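Local coordinates for protein L-ribulose 3-epimerase (PDB 7CJ7) that catalyses the manganese-dependent epimerization of ketoses at C3, with highest activity toward L-ribulose, followed by D-ribulose, D-allulose and D-fructose, at residues I40-L45 with L64-S69; G105-G110 with L207-I212. All blocks are in the same frame, centred on the assembly; numbering follows the deposited sequence.

Contact 1. Residues I40-L45 with L64-S69; sequences IEIALL and LRAHAS. With SOL (L-sorbose), chain C.
The hydroxyl of S69 donates a hydrogen bond to the carboxylate of E41, with OG 2.8 Å from OE2. It meets OE2 on the anti side, 29° out of the carboxylate plane. The same OG accepts a hydrogen bond from the sugar, 2.6 Å from O6 of L-sorbose. S69 therefore bridges a buried acid and the ligand. The chain of E41 is extended, CG lying opposite the backbone N (chi1 -172°), and this carries the carboxylate along the barrel interior to S69. The other oxygen, OE1, is hydrogen-bonded to Y209, H211 and T244, so both ends of the carboxylate are held.

Five backbone hydrogen bonds join the strands in parallel register, I40 beside A66 through A43 beside S69. They run from I40 N to R65 O at one end to L44 N and S69 O, 2.9 Å apart, at the other. The last is the straightest, 170° at the hydrogen.

I40, I42, A66 and A68 face the helix layer. I42 CD1 lies 4.0 Å from A66 CB. L44 CD1 reaches A68 CB at 3.5 Å. The side chains of I40 and L64 cross at about a right angle, I40 CG2 to L64 CD2 3.8 Å. Helix 52-61 covers I40, I42, L64 and A66 through L59 and T55. On the inner face, A43 CB is 3.7 Å from sugar O6.

This is a right-handed beta-alpha-beta unit of a TIM barrel, with the sugar pocket at the C-terminal ends of its strands.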
ATOM      1  N   ILE A  40      -6.540  -6.158 -25.092  1.00  8.77           N
ATOM      2  CA  ILE A  40      -7.217  -6.006 -23.774  1.00  9.85           C
ATOM      3  C   ILE A  40      -6.659  -7.084 -22.847  1.00 10.11           C
ATOM      4  O   ILE A  40      -6.409  -8.211 -23.310  1.00  9.92           O
ATOM      5  CB  ILE A  40      -8.741  -6.102 -23.926  1.00 10.65           C
ATOM      6  CG1 ILE A  40      -9.422  -5.920 -22.569  1.00 11.49           C
ATOM      7  CG2 ILE A  40      -9.129  -7.413 -24.588  1.00 11.80           C
ATOM      8  CD1 ILE A  40     -10.746  -5.248 -22.638  1.00 12.76           C
ATOM      9  N   GLU A  41      -6.440  -6.728 -21.584  1.00 10.22           N
ATOM     10  CA  GLU A  41      -6.020  -7.681 -20.549  1.00 10.29           C
ATOM     11  C   GLU A  41      -7.269  -8.096 -19.789  1.00 10.35           C
ATOM     12  O   GLU A  41      -7.850  -7.261 -19.096  1.00 11.10           O
ATOM     13  CB  GLU A  41      -4.961  -7.070 -19.640  1.00 10.49           C
ATOM     14  CG  GLU A  41      -4.368  -8.080 -18.679  1.00 10.29           C
ATOM     15  CD  GLU A  41      -3.323  -7.450 -17.791  1.00 11.79           C
ATOM     16  OE1 GLU A  41      -2.297  -6.984 -18.341  1.00 12.60           O
ATOM     17  OE2 GLU A  41      -3.566  -7.379 -16.571  1.00 13.12           O
ATOM     18  N   ILE A  42      -7.680  -9.340 -19.971  1.00 10.76           N
ATOM     19  CA  ILE A  42      -8.906  -9.881 -19.322  1.00 12.29           C
ATOM     20  C   ILE A  42      -8.541 -10.385 -17.930  1.00 13.17           C
ATOM     21  O   ILE A  42      -7.585 -11.151 -17.825  1.00 13.76           O
ATOM     22  CB  ILE A  42      -9.533 -10.975 -20.204  1.00 13.71           C
ATOM     23  CG1 ILE A  42      -9.879 -10.423 -21.590  1.00 14.24           C
ATOM     24  CG2 ILE A  42     -10.735 -11.580 -19.503  1.00 15.49           C
ATOM     25  CD1 ILE A  42     -10.312 -11.470 -22.591  1.00 15.28           C
ATOM     26  N   ALA A  43      -9.281  -9.954 -16.912  1.00 14.47           N
ATOM     27  CA  ALA A  43      -9.147 -10.419 -15.513  1.00 17.66           C
ATOM     28  C   ALA A  43      -9.878 -11.760 -15.382  1.00 19.01           C
ATOM     29  O   ALA A  43     -11.099 -11.782 -15.574  1.00 23.84           O
ATOM     30  CB  ALA A  43      -9.711  -9.368 -14.590  1.00 20.46           C
ATOM     31  N   LEU A  44      -9.144 -12.841 -15.135  1.00 17.49           N
ATOM     32  CA  LEU A  44      -9.663 -14.233 -15.100  1.00 19.96           C
ATOM     33  C   LEU A  44      -9.633 -14.775 -13.670  1.00 20.08           C
ATOM     34  O   LEU A  44      -9.143 -15.908 -13.475  1.00 21.75           O
ATOM     35  CB  LEU A  44      -8.786 -15.116 -15.991  1.00 21.51           C
ATOM     36  CG  LEU A  44      -9.048 -15.040 -17.490  1.00 22.31           C
ATOM     37  CD1 LEU A  44      -8.196 -16.072 -18.217  1.00 23.88           C
ATOM     38  CD2 LEU A  44     -10.524 -15.238 -17.799  1.00 23.12           C
ATOM     39  N   LEU A  45     -10.145 -14.016 -12.705  1.00 19.49           N
ATOM     40  CA  LEU A  45     -10.220 -14.479 -11.296  1.00 21.07           C
ATOM     41  C   LEU A  45     -11.107 -15.731 -11.210  1.00 20.95           C
ATOM     42  O   LEU A  45     -10.791 -16.629 -10.390  1.00 18.99           O
ATOM     43  CB  LEU A  45     -10.732 -13.332 -10.425  1.00 22.24           C
ATOM     44  CG  LEU A  45      -9.638 -12.423  -9.861  1.00 25.26           C
ATOM     45  CD1 LEU A  45      -8.973 -11.603 -10.960  1.00 24.09           C
ATOM     46  CD2 LEU A  45     -10.205 -11.514  -8.783  1.00 28.54           C
ATOM     47  N   LEU A  64      -8.843  -6.961 -32.123  1.00 11.31           N
ATOM     48  CA  LEU A  64      -8.096  -6.758 -30.865  1.00 11.73           C
ATOM     49  C   LEU A  64      -7.476  -8.087 -30.436  1.00 11.64           C
ATOM     50  O   LEU A  64      -8.094  -9.118 -30.657  1.00 11.92           O
ATOM     51  CB  LEU A  64      -9.083  -6.227 -29.826  1.00 12.79           C
ATOM     52  CG  LEU A  64      -8.466  -5.515 -28.634  1.00 13.97           C
ATOM     53  CD1 LEU A  64      -7.716  -4.268 -29.069  1.00 13.27           C
ATOM     54  CD2 LEU A  64      -9.543  -5.173 -27.616  1.00 14.20           C
ATOM     55  N   ARG A  65      -6.298  -8.050 -29.821  1.00 12.39           N
ATOM     56  CA  ARG A  65      -5.685  -9.248 -29.201  1.00 13.17           C
ATOM     57  C   ARG A  65      -6.073  -9.266 -27.714  1.00 12.24           C
ATOM     58  O   ARG A  65      -6.645  -8.261 -27.210  1.00 10.04           O
ATOM     59  CB  ARG A  65      -4.173  -9.243 -29.442  1.00 14.91           C
ATOM     60  CG  ARG A  65      -3.797  -9.327 -30.914  1.00 16.88           C
ATOM     61  CD  ARG A  65      -2.333  -9.609 -31.169  1.00 20.49           C
ATOM     62  NE  ARG A  65      -1.403  -8.578 -30.727  1.00 23.57           N
ATOM     63  CZ  ARG A  65      -1.157  -7.431 -31.379  1.00 28.42           C
ATOM     64  NH1 ARG A  65      -1.813  -7.144 -32.490  1.00 34.24           N
ATOM     65  NH2 ARG A  65      -0.273  -6.556 -30.913  1.00 22.09           N
ATOM     66  N   ALA A  66      -5.792 -10.367 -27.024  1.00 11.94           N
ATOM     67  CA  ALA A  66      -6.058 -10.485 -25.577  1.00 11.58           C
ATOM     68  C   ALA A  66      -4.886 -11.180 -24.887  1.00 11.86           C
ATOM     69  O   ALA A  66      -4.298 -12.109 -25.465  1.00 12.86           O
ATOM     70  CB  ALA A  66      -7.358 -11.216 -25.345  1.00 13.18           C
ATOM     71  N   HIS A  67      -4.549 -10.698 -23.699  1.00 10.83           N
ATOM     72  CA  HIS A  67      -3.734 -11.420 -22.700  1.00 11.58           C
ATOM     73  C   HIS A  67      -4.607 -11.556 -21.455  1.00  9.80           C
ATOM     74  O   HIS A  67      -5.689 -10.972 -21.421  1.00  9.66           O
ATOM     75  CB  HIS A  67      -2.399 -10.709 -22.444  1.00 11.40           C
ATOM     76  CG  HIS A  67      -1.516 -10.626 -23.639  1.00 12.63           C
ATOM     77  ND1 HIS A  67      -1.111 -11.755 -24.345  1.00 14.50           N
ATOM     78  CD2 HIS A  67      -0.942  -9.565 -24.247  1.00 12.80           C
ATOM     79  CE1 HIS A  67      -0.316 -11.383 -25.333  1.00 14.68           C
ATOM     80  NE2 HIS A  67      -0.198 -10.041 -25.293  1.00 14.53           N
ATOM     81  N   ALA A  68      -4.176 -12.311 -20.463  1.00 10.16           N
ATOM     82  CA  ALA A  68      -4.999 -12.541 -19.259  1.00 10.53           C
ATOM     83  C   ALA A  68      -4.143 -12.360 -18.010  1.00 10.88           C
ATOM     84  O   ALA A  68      -2.986 -12.741 -18.018  1.00 11.87           O
ATOM     85  CB  ALA A  68      -5.619 -13.912 -19.314  1.00 13.15           C
ATOM     86  N   SER A  69      -4.742 -11.806 -16.968  1.00 12.30           N
ATOM     87  CA  SER A  69      -4.136 -11.696 -15.628  1.00 12.74           C
ATOM     88  C   SER A  69      -5.129 -12.274 -14.626  1.00 13.52           C
ATOM     89  O   SER A  69      -6.340 -12.304 -14.924  1.00 14.85           O
ATOM     90  CB  SER A  69      -3.767 -10.265 -15.312  1.00 14.70           C
ATOM     91  OG  SER A  69      -4.922  -9.448 -15.227  1.00 17.39           O
TER
HETATM   92  C1  SOL C 301      -3.144  -5.915  -8.457  1.00 18.34           C
HETATM   93  O1  SOL C 301      -2.835  -4.857  -7.580  1.00 15.98           O
HETATM   94  C2  SOL C 301      -2.588  -5.684  -9.825  1.00 16.34           C
HETATM   95  O2  SOL C 301      -1.657  -4.915  -9.994  1.00 14.15           O
HETATM   96  C3  SOL C 301      -3.245  -6.391 -11.002  1.00 18.35           C
HETATM   97  O3  SOL C 301      -2.377  -6.435 -12.111  1.00 13.86           O
HETATM   98  C4  SOL C 301      -3.699  -7.797 -10.625  1.00 21.18           C
HETATM   99  O4  SOL C 301      -2.563  -8.575 -10.241  1.00 28.39           O
HETATM  100  C5  SOL C 301      -4.427  -8.530 -11.754  1.00 24.39           C
HETATM  101  O5  SOL C 301      -4.646  -9.887 -11.371  1.00 31.17           O
HETATM  102  C6  SOL C 301      -5.756  -7.907 -12.123  1.00 26.53           C
HETATM  103  O6  SOL C 301      -6.357  -8.613 -13.212  1.00 23.74           O

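Contact 2. Residues G105-G110 with L207-I212; sequences GSELCG and LGYVHI. With MN (manganese (II) ion), chain D; SOL (L-sorbose), chain C.
C109 and Y209 are the nearest backbone pair here, CA to CA 7.4 Å, on strand segments whose axes pass 8.7 Å apart at 63°. The two strands are not neighbours in the sheet. They meet through side chains that point into the barrel.

The thiol of C109 lies over one face of the Y209 ring. SG is 3.6 Å from the ring centroid, 15° off the ring normal, and is offset toward the rim, nearest CZ and CE1. This is a sulfur-aromatic contact. C109 CB adds a CH-pi contact over the ring, 4.1 Å from the centroid. SG of C109 stands between the backbone N and the carbonyl carbon (chi1 70°), which swings it over the CZ and CE1 side of the ring, so CB and SG both lie above it.

E107 meets the same ring from the edge. Its CB is 3.7 Å from Y209 CE2, and the side chains run past each other in opposite directions. The glutamate chain is bent about its CB-CG bond, and its carboxylate is inclined to the ring. OE1 forms a salt bridge with K5, and OE2 is hydrogen-bonded to N148. E41 is the shared partner of the Y209 hydroxyl and H211 NE2, and Y209 OH is also hydrogen-bonded to T244.

H211 CD2 lies in the ring plane of Y209, at its edge. On its other side H211 ND1 binds manganese at 2.2 Å. The metal also takes O2 of L-sorbose at 2.1 Å and O3 at 2.3 Å. E152, D185 and E246 complete its shell.

The arrangement is the interior of a TIM barrel, where a packed layer of side chains lies beneath the manganese and sugar site.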
ATOM      1  N   GLY A 105      -4.168 -15.920 -27.029  1.00 13.27           N
ATOM      2  CA  GLY A 105      -3.231 -15.114 -26.224  1.00 13.09           C
ATOM      3  C   GLY A 105      -1.993 -15.914 -25.869  1.00 13.06           C
ATOM      4  O   GLY A 105      -2.047 -17.141 -25.970  1.00 13.62           O
ATOM      5  N   SER A 106      -0.913 -15.239 -25.471  1.00 12.87           N
ATOM      6  CA  SER A 106       0.406 -15.873 -25.206  1.00 12.57           C
ATOM      7  C   SER A 106       0.968 -15.458 -23.844  1.00 11.12           C
ATOM      8  O   SER A 106       2.087 -15.900 -23.529  1.00 11.35           O
ATOM      9  CB  SER A 106       1.371 -15.544 -26.308  1.00 13.20           C
ATOM     10  OG  SER A 106       1.419 -14.146 -26.515  1.00 13.03           O
ATOM     11  N   GLU A 107       0.257 -14.633 -23.064  1.00 11.18           N
ATOM     12  CA  GLU A 107       0.767 -14.156 -21.749  1.00 11.21           C
ATOM     13  C   GLU A 107      -0.289 -14.353 -20.662  1.00 10.37           C
ATOM     14  O   GLU A 107      -1.389 -13.779 -20.787  1.00 10.59           O
ATOM     15  CB  GLU A 107       1.168 -12.683 -21.824  1.00 12.32           C
ATOM     16  CG  GLU A 107       2.207 -12.393 -22.889  1.00 12.83           C
ATOM     17  CD  GLU A 107       3.596 -12.941 -22.603  1.00 13.07           C
ATOM     18  OE1 GLU A 107       3.881 -13.270 -21.424  1.00 12.69           O
ATOM     19  OE2 GLU A 107       4.405 -13.024 -23.564  1.00 14.61           O
ATOM     20  N   LEU A 108       0.042 -15.161 -19.648  1.00 10.08           N
ATOM     21  CA  LEU A 108      -0.745 -15.259 -18.399  1.00 10.32           C
ATOM     22  C   LEU A 108       0.063 -14.564 -17.311  1.00  9.98           C
ATOM     23  O   LEU A 108       1.180 -15.016 -17.031  1.00  9.26           O
ATOM     24  CB  LEU A 108      -0.997 -16.722 -18.033  1.00 11.35           C
ATOM     25  CG  LEU A 108      -1.757 -16.905 -16.722  1.00 12.71           C
ATOM     26  CD1 LEU A 108      -3.165 -16.369 -16.871  1.00 13.58           C
ATOM     27  CD2 LEU A 108      -1.787 -18.356 -16.283  1.00 14.13           C
ATOM     28  N   CYS A 109      -0.448 -13.464 -16.766  1.00 11.11           N
ATOM     29  CA  CYS A 109       0.337 -12.604 -15.851  1.00 10.92           C
ATOM     30  C   CYS A 109      -0.477 -12.277 -14.596  1.00 10.22           C
ATOM     31  O   CYS A 109      -1.584 -12.813 -14.423  1.00  9.47           O
ATOM     32  CB  CYS A 109       0.817 -11.357 -16.583  1.00 11.67           C
ATOM     33  SG  CYS A 109      -0.507 -10.192 -16.993  1.00 14.66           S
ATOM     34  N   GLY A 110       0.105 -11.487 -13.702  1.00  9.89           N
ATOM     35  CA  GLY A 110      -0.547 -11.107 -12.444  1.00  9.63           C
ATOM     36  C   GLY A 110      -0.070 -11.945 -11.267  1.00  9.89           C
ATOM     37  O   GLY A 110       1.035 -12.524 -11.312  1.00  9.50           O
ATOM     38  N   LEU A 207      12.432  -9.598 -17.729  1.00  9.85           N
ATOM     39  CA  LEU A 207      11.211  -8.760 -17.627  1.00  9.23           C
ATOM     40  C   LEU A 207      10.318  -9.091 -18.821  1.00  9.25           C
ATOM     41  O   LEU A 207      10.710  -8.800 -19.975  1.00 10.52           O
ATOM     42  CB  LEU A 207      11.558  -7.269 -17.595  1.00  9.69           C
ATOM     43  CG  LEU A 207      10.350  -6.338 -17.449  1.00  9.42           C
ATOM     44  CD1 LEU A 207       9.595  -6.610 -16.157  1.00  9.86           C
ATOM     45  CD2 LEU A 207      10.765  -4.872 -17.511  1.00 10.11           C
ATOM     46  N   GLY A 208       9.179  -9.717 -18.555  1.00  8.84           N
ATOM     47  CA  GLY A 208       8.297 -10.228 -19.622  1.00  9.20           C
ATOM     48  C   GLY A 208       6.990  -9.467 -19.735  1.00  9.41           C
ATOM     49  O   GLY A 208       6.261  -9.716 -20.713  1.00 10.03           O
ATOM     50  N   TYR A 209       6.661  -8.592 -18.783  1.00  9.45           N
ATOM     51  CA  TYR A 209       5.335  -7.915 -18.756  1.00  9.11           C
ATOM     52  C   TYR A 209       5.410  -6.675 -17.861  1.00  8.82           C
ATOM     53  O   TYR A 209       6.110  -6.688 -16.835  1.00  8.77           O
ATOM     54  CB  TYR A 209       4.254  -8.891 -18.272  1.00  9.46           C
ATOM     55  CG  TYR A 209       2.869  -8.673 -18.833  1.00  9.91           C
ATOM     56  CD1 TYR A 209       2.037  -7.675 -18.355  1.00 10.28           C
ATOM     57  CD2 TYR A 209       2.369  -9.492 -19.834  1.00  9.73           C
ATOM     58  CE1 TYR A 209       0.764  -7.483 -18.872  1.00 11.17           C
ATOM     59  CE2 TYR A 209       1.101  -9.316 -20.358  1.00 10.91           C
ATOM     60  CZ  TYR A 209       0.284  -8.312 -19.872  1.00 11.09           C
ATOM     61  OH  TYR A 209      -0.986  -8.141 -20.385  1.00 11.78           O
ATOM     62  N   VAL A 210       4.677  -5.634 -18.245  1.00  7.82           N
ATOM     63  CA  VAL A 210       4.689  -4.322 -17.555  1.00  7.85           C
ATOM     64  C   VAL A 210       3.257  -3.817 -17.386  1.00  7.19           C
ATOM     65  O   VAL A 210       2.484  -3.836 -18.369  1.00  6.91           O
ATOM     66  CB  VAL A 210       5.552  -3.302 -18.314  1.00  8.38           C
ATOM     67  CG1 VAL A 210       5.295  -1.895 -17.804  1.00  9.03           C
ATOM     68  CG2 VAL A 210       7.023  -3.660 -18.247  1.00  8.62           C
ATOM     69  N   HIS A 211       2.931  -3.404 -16.165  1.00  6.64           N
ATOM     70  CA  HIS A 211       1.743  -2.578 -15.850  1.00  7.33           C
ATOM     71  C   HIS A 211       2.175  -1.145 -15.567  1.00  7.86           C
ATOM     72  O   HIS A 211       3.117  -0.927 -14.761  1.00  7.22           O
ATOM     73  CB  HIS A 211       0.953  -3.141 -14.677  1.00  8.05           C
ATOM     74  CG  HIS A 211       0.113  -4.308 -15.054  1.00  7.88           C
ATOM     75  ND1 HIS A 211      -0.660  -4.977 -14.131  1.00  7.78           N
ATOM     76  CD2 HIS A 211      -0.080  -4.926 -16.242  1.00  8.47           C
ATOM     77  CE1 HIS A 211      -1.339  -5.929 -14.737  1.00  8.54           C
ATOM     78  NE2 HIS A 211      -0.979  -5.942 -16.031  1.00  8.65           N
ATOM     79  N   ILE A 212       1.448  -0.218 -16.187  1.00  8.06           N
ATOM     80  CA  ILE A 212       1.577   1.243 -15.968  1.00  8.28           C
ATOM     81  C   ILE A 212       0.379   1.657 -15.121  1.00  8.63           C
ATOM     82  O   ILE A 212      -0.760   1.616 -15.632  1.00  8.79           O
ATOM     83  CB  ILE A 212       1.648   2.008 -17.298  1.00  9.40           C
ATOM     84  CG1 ILE A 212       2.789   1.509 -18.186  1.00  9.49           C
ATOM     85  CG2 ILE A 212       1.723   3.507 -17.052  1.00  9.73           C
ATOM     86  CD1 ILE A 212       4.149   1.556 -17.526  1.00  9.93           C
TER
HETATM   87 MN    MN D 302      -0.880  -4.723 -11.967  1.00 20.11          MN
HETATM   88  C1  SOL C 301      -3.144  -5.915  -8.457  1.00 18.34           C
HETATM   89  O1  SOL C 301      -2.835  -4.857  -7.580  1.00 15.98           O
HETATM   90  C2  SOL C 301      -2.588  -5.684  -9.825  1.00 16.34           C
HETATM   91  O2  SOL C 301      -1.657  -4.915  -9.994  1.00 14.15           O
HETATM   92  C3  SOL C 301      -3.245  -6.391 -11.002  1.00 18.35           C
HETATM   93  O3  SOL C 301      -2.377  -6.435 -12.111  1.00 13.86           O
HETATM   94  C4  SOL C 301      -3.699  -7.797 -10.625  1.00 21.18           C
HETATM   95  O4  SOL C 301      -2.563  -8.575 -10.241  1.00 28.39           O
HETATM   96  C5  SOL C 301      -4.427  -8.530 -11.754  1.00 24.39           C
HETATM   97  O5  SOL C 301      -4.646  -9.887 -11.371  1.00 31.17           O
HETATM   98  C6  SOL C 301      -5.756  -7.907 -12.123  1.00 26.53           C
HETATM   99  O6  SOL C 301      -6.357  -8.613 -13.212  1.00 23.74           O

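In the fold
E41 ties the two contacts together. Its OE1 is 2.7 Å from Y209 OH and 2.9 Å from H211 NE2, both probable hydrogen bonds from contact 1 into contact 2. E41 is thus a second-shell residue, with its side chain about 6 Å from manganese, and so is placed to orient a histidine ligand. The charge of E41 would be expected to make H211 a stronger donor to the metal. H67 also packs on S106 and E107, because strands 65-72 and 107-112 are adjacent in the barrel. The contact centres lie 10 Å apart. Both contacts reach L-sorbose, contact 1 at its O6 end and contact 2 at the metal-bound O2 and O3.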